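Local coordinates for A1 protein (PDB 3RLK), which is the minor coat read-through protein of phage Qbeta, its read-through domain probably extending from the virion and possibly serving in infection of the host, at residues I97-T102 against F171-F176. Sequence-based numbering, arbitrary orientation.
Sequences IDLDAT and FDFTKF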
ATOM      1  N   ILE A  97       2.115  -0.742  10.283  1.00  9.10           N
ATOM      2  CA  ILE A  97       0.976  -1.646  10.178  1.00 11.16           C
ATOM      3  C   ILE A  97       0.810  -2.040   8.692  1.00 11.42           C
ATOM      4  O   ILE A  97       1.142  -1.276   7.815  1.00 12.74           O
ATOM      5  CB  ILE A  97      -0.334  -1.042  10.773  1.00 12.28           C
ATOM      6  CG1 ILE A  97      -1.320  -2.177  11.170  1.00 13.91           C
ATOM      7  CG2 ILE A  97      -1.002  -0.060   9.845  1.00 13.54           C
ATOM      8  CD1 ILE A  97      -0.696  -3.322  12.147  1.00 16.29           C
ATOM      9  N   ASP A  98       0.269  -3.218   8.431  1.00 11.92           N
ATOM     10  CA  ASP A  98      -0.049  -3.622   7.040  1.00 12.52           C
ATOM     11  C   ASP A  98      -1.420  -3.069   6.589  1.00 13.29           C
ATOM     12  O   ASP A  98      -2.334  -2.981   7.402  1.00 11.39           O
ATOM     13  CB  ASP A  98      -0.064  -5.163   6.862  1.00 12.73           C
ATOM     14  CG  ASP A  98      -0.955  -5.874   7.881  1.00 17.48           C
ATOM     15  OD1 ASP A  98      -0.938  -5.509   9.081  1.00 15.49           O
ATOM     16  OD2 ASP A  98      -1.623  -6.868   7.515  1.00 18.87           O
ATOM     17  N   LEU A  99      -1.553  -2.764   5.296  1.00 12.74           N
ATOM     18  CA  LEU A  99      -2.832  -2.381   4.712  1.00 13.34           C
ATOM     19  C   LEU A  99      -3.502  -3.591   4.034  1.00 12.66           C
ATOM     20  O   LEU A  99      -2.865  -4.629   3.831  1.00 15.44           O
ATOM     21  CB  LEU A  99      -2.591  -1.272   3.670  1.00 10.91           C
ATOM     22  CG  LEU A  99      -1.691  -0.086   4.063  1.00 13.09           C
ATOM     23  CD1 LEU A  99      -1.930   0.917   2.969  1.00 14.10           C
ATOM     24  CD2 LEU A  99      -2.062   0.564   5.409  1.00 14.25           C
ATOM     25  N   ASP A 100      -4.789  -3.435   3.696  1.00 13.31           N
ATOM     26  CA  ASP A 100      -5.568  -4.506   3.107  1.00 12.70           C
ATOM     27  C   ASP A 100      -5.412  -4.470   1.591  1.00 12.99           C
ATOM     28  O   ASP A 100      -6.136  -3.794   0.885  1.00 12.48           O
ATOM     29  CB  ASP A 100      -6.998  -4.430   3.563  1.00 12.17           C
ATOM     30  CG  ASP A 100      -7.851  -5.620   3.086  1.00 15.69           C
ATOM     31  OD1 ASP A 100      -7.460  -6.359   2.130  1.00 14.22           O
ATOM     32  OD2 ASP A 100      -8.959  -5.744   3.645  1.00 16.84           O
ATOM     33  N   ALA A 101      -4.433  -5.227   1.068  1.00 12.17           N
ATOM     34  CA  ALA A 101      -4.215  -5.215  -0.432  1.00 11.98           C
ATOM     35  C   ALA A 101      -5.443  -5.711  -1.254  1.00 13.48           C
ATOM     36  O   ALA A 101      -5.626  -5.263  -2.420  1.00 16.46           O
ATOM     37  CB  ALA A 101      -2.943  -6.087  -0.790  1.00 13.28           C
ATOM     38  N   THR A 102      -6.254  -6.578  -0.662  1.00 13.72           N
ATOM     39  CA  THR A 102      -7.502  -7.127  -1.284  1.00 15.15           C
ATOM     40  C   THR A 102      -8.553  -6.026  -1.363  1.00 13.62           C
ATOM     41  O   THR A 102      -9.005  -5.675  -2.457  1.00 14.92           O
ATOM     42  CB  THR A 102      -8.020  -8.404  -0.565  1.00 14.04           C
ATOM     43  OG1 THR A 102      -7.090  -9.492  -0.775  1.00 15.96           O
ATOM     44  CG2 THR A 102      -9.422  -8.765  -1.049  1.00 16.04           C
ATOM     45  N   PHE A 171      -9.373  -1.150  13.731  1.00 15.22           N
ATOM     46  CA  PHE A 171      -9.498  -2.510  13.276  1.00 15.41           C
ATOM     47  C   PHE A 171     -10.454  -2.558  12.064  1.00 16.75           C
ATOM     48  O   PHE A 171     -11.013  -3.626  11.734  1.00 17.12           O
ATOM     49  CB  PHE A 171     -10.041  -3.302  14.450  1.00 15.23           C
ATOM     50  CG  PHE A 171      -9.056  -3.413  15.571  1.00 19.28           C
ATOM     51  CD1 PHE A 171      -8.081  -4.434  15.545  1.00 24.57           C
ATOM     52  CD2 PHE A 171      -9.064  -2.473  16.608  1.00 19.09           C
ATOM     53  CE1 PHE A 171      -7.114  -4.524  16.584  1.00 27.03           C
ATOM     54  CE2 PHE A 171      -8.101  -2.551  17.672  1.00 25.59           C
ATOM     55  CZ  PHE A 171      -7.115  -3.570  17.636  1.00 26.13           C
ATOM     56  N   ASP A 172     -10.706  -1.380  11.460  1.00 16.98           N
ATOM     57  CA  ASP A 172     -11.592  -1.280  10.305  1.00 16.49           C
ATOM     58  C   ASP A 172     -10.810  -0.532   9.208  1.00 16.15           C
ATOM     59  O   ASP A 172     -10.522   0.655   9.345  1.00 14.77           O
ATOM     60  CB  ASP A 172     -12.909  -0.574  10.683  1.00 18.38           C
ATOM     61  CG  ASP A 172     -13.753  -0.191   9.450  1.00 18.88           C
ATOM     62  OD1 ASP A 172     -13.385  -0.543   8.298  1.00 21.46           O
ATOM     63  OD2 ASP A 172     -14.864   0.372   9.646  1.00 28.68           O
ATOM     64  N   PHE A 173     -10.463  -1.260   8.143  1.00 14.69           N
ATOM     65  CA  PHE A 173      -9.559  -0.721   7.122  1.00 15.21           C
ATOM     66  C   PHE A 173     -10.176   0.469   6.369  1.00 14.16           C
ATOM     67  O   PHE A 173      -9.477   1.322   5.830  1.00 13.95           O
ATOM     68  CB  PHE A 173      -9.037  -1.812   6.154  1.00 13.29           C
ATOM     69  CG  PHE A 173      -8.024  -1.275   5.201  1.00 12.95           C
ATOM     70  CD1 PHE A 173      -6.790  -0.852   5.660  1.00 11.12           C
ATOM     71  CD2 PHE A 173      -8.366  -1.088   3.834  1.00 11.81           C
ATOM     72  CE1 PHE A 173      -5.855  -0.287   4.807  1.00 15.26           C
ATOM     73  CE2 PHE A 173      -7.445  -0.490   2.971  1.00 15.75           C
ATOM     74  CZ  PHE A 173      -6.212  -0.068   3.444  1.00 12.30           C
ATOM     75  N   THR A 174     -11.495   0.551   6.373  1.00 14.96           N
ATOM     76  CA  THR A 174     -12.134   1.670   5.694  1.00 16.60           C
ATOM     77  C   THR A 174     -11.921   2.970   6.457  1.00 16.86           C
ATOM     78  O   THR A 174     -12.204   4.045   5.914  1.00 18.98           O
ATOM     79  CB  THR A 174     -13.644   1.414   5.469  1.00 17.80           C
ATOM     80  OG1 THR A 174     -14.287   1.524   6.739  1.00 16.42           O
ATOM     81  CG2 THR A 174     -13.906   0.042   4.879  1.00 19.71           C
ATOM     82  N   LYS A 175     -11.404   2.909   7.704  1.00 17.27           N
ATOM     83  CA  LYS A 175     -11.012   4.113   8.426  1.00 15.32           C
ATOM     84  C   LYS A 175      -9.641   4.636   8.002  1.00 15.21           C
ATOM     85  O   LYS A 175      -9.252   5.694   8.417  1.00 14.55           O
ATOM     86  CB  LYS A 175     -11.079   3.905   9.958  1.00 16.23           C
ATOM     87  CG  LYS A 175     -12.552   3.494  10.351  1.00 17.93           C
ATOM     88  CD  LYS A 175     -12.870   3.915  11.834  1.00 25.45           C
ATOM     89  CE  LYS A 175     -14.374   3.911  12.061  1.00 32.23           C
ATOM     90  NZ  LYS A 175     -14.752   2.469  11.922  1.00 33.21           N
ATOM     91  N   PHE A 176      -8.904   3.894   7.176  1.00 14.41           N
ATOM     92  CA  PHE A 176      -7.553   4.326   6.742  1.00 12.86           C
ATOM     93  C   PHE A 176      -7.593   5.203   5.479  1.00 13.59           C
ATOM     94  O   PHE A 176      -8.492   5.036   4.642  1.00 15.22           O
ATOM     95  CB  PHE A 176      -6.748   3.050   6.343  1.00 12.50           C
ATOM     96  CG  PHE A 176      -6.220   2.250   7.494  1.00 14.80           C
ATOM     97  CD1 PHE A 176      -4.841   1.978   7.607  1.00 11.14           C
ATOM     98  CD2 PHE A 176      -7.083   1.764   8.469  1.00 14.06           C
ATOM     99  CE1 PHE A 176      -4.344   1.206   8.689  1.00 15.31           C
ATOM    100  CE2 PHE A 176      -6.611   0.975   9.570  1.00 15.23           C
ATOM    101  CZ  PHE A 176      -5.262   0.659   9.656  1.00 13.33           C
TER
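Phe173, which opens a 3-10 turn (173-175), and Phe176, just after it, fill a small hydrophobic core against strand 96-98, an outer strand of the three-stranded antiparallel sheet, and the residues leading into the short helix 101-104. Phe173 lies against the backbone of Asp100, at the N-cap: Asp100 N stands over one face of its ring, 3.5 Å from CE1, and Asp100 CB makes a CH-pi contact over the face, 3.8 Å from the ring centroid. With CG anti to the backbone N (chi1 -175°), Phe173 reaches out from the turn to this spot. Its CD1 also lies over one face of the Phe176 ring, toward the rim. Leu99 lies beside the place where the two rings meet, its CB 3.6 Å from Phe173 CE1, its CD2 at the Phe173 edge and 3.8 Å from Phe176 CD1. Ile97, whose branched side chain suits a strand, brings CG2 to the edge of the Phe176 ring, 3.8 Å from CE1. Asp100 uses its two ends differently: the methylene meets the ring, while OD1 accepts a weak capping bond from Thr102 N and another from Tyr103 N. Asp172 probably helps hold the turn: OD1 takes Thr174 N at 2.9 Å in an Asx turn and also Thr174 OG1, while OD2 forms a salt bridge with Lys175 NZ. Trp160 meets Phe176 edge-to-face. The contact is thus mainly apolar and CH-pi, with polar bonds probably steadying its two sides.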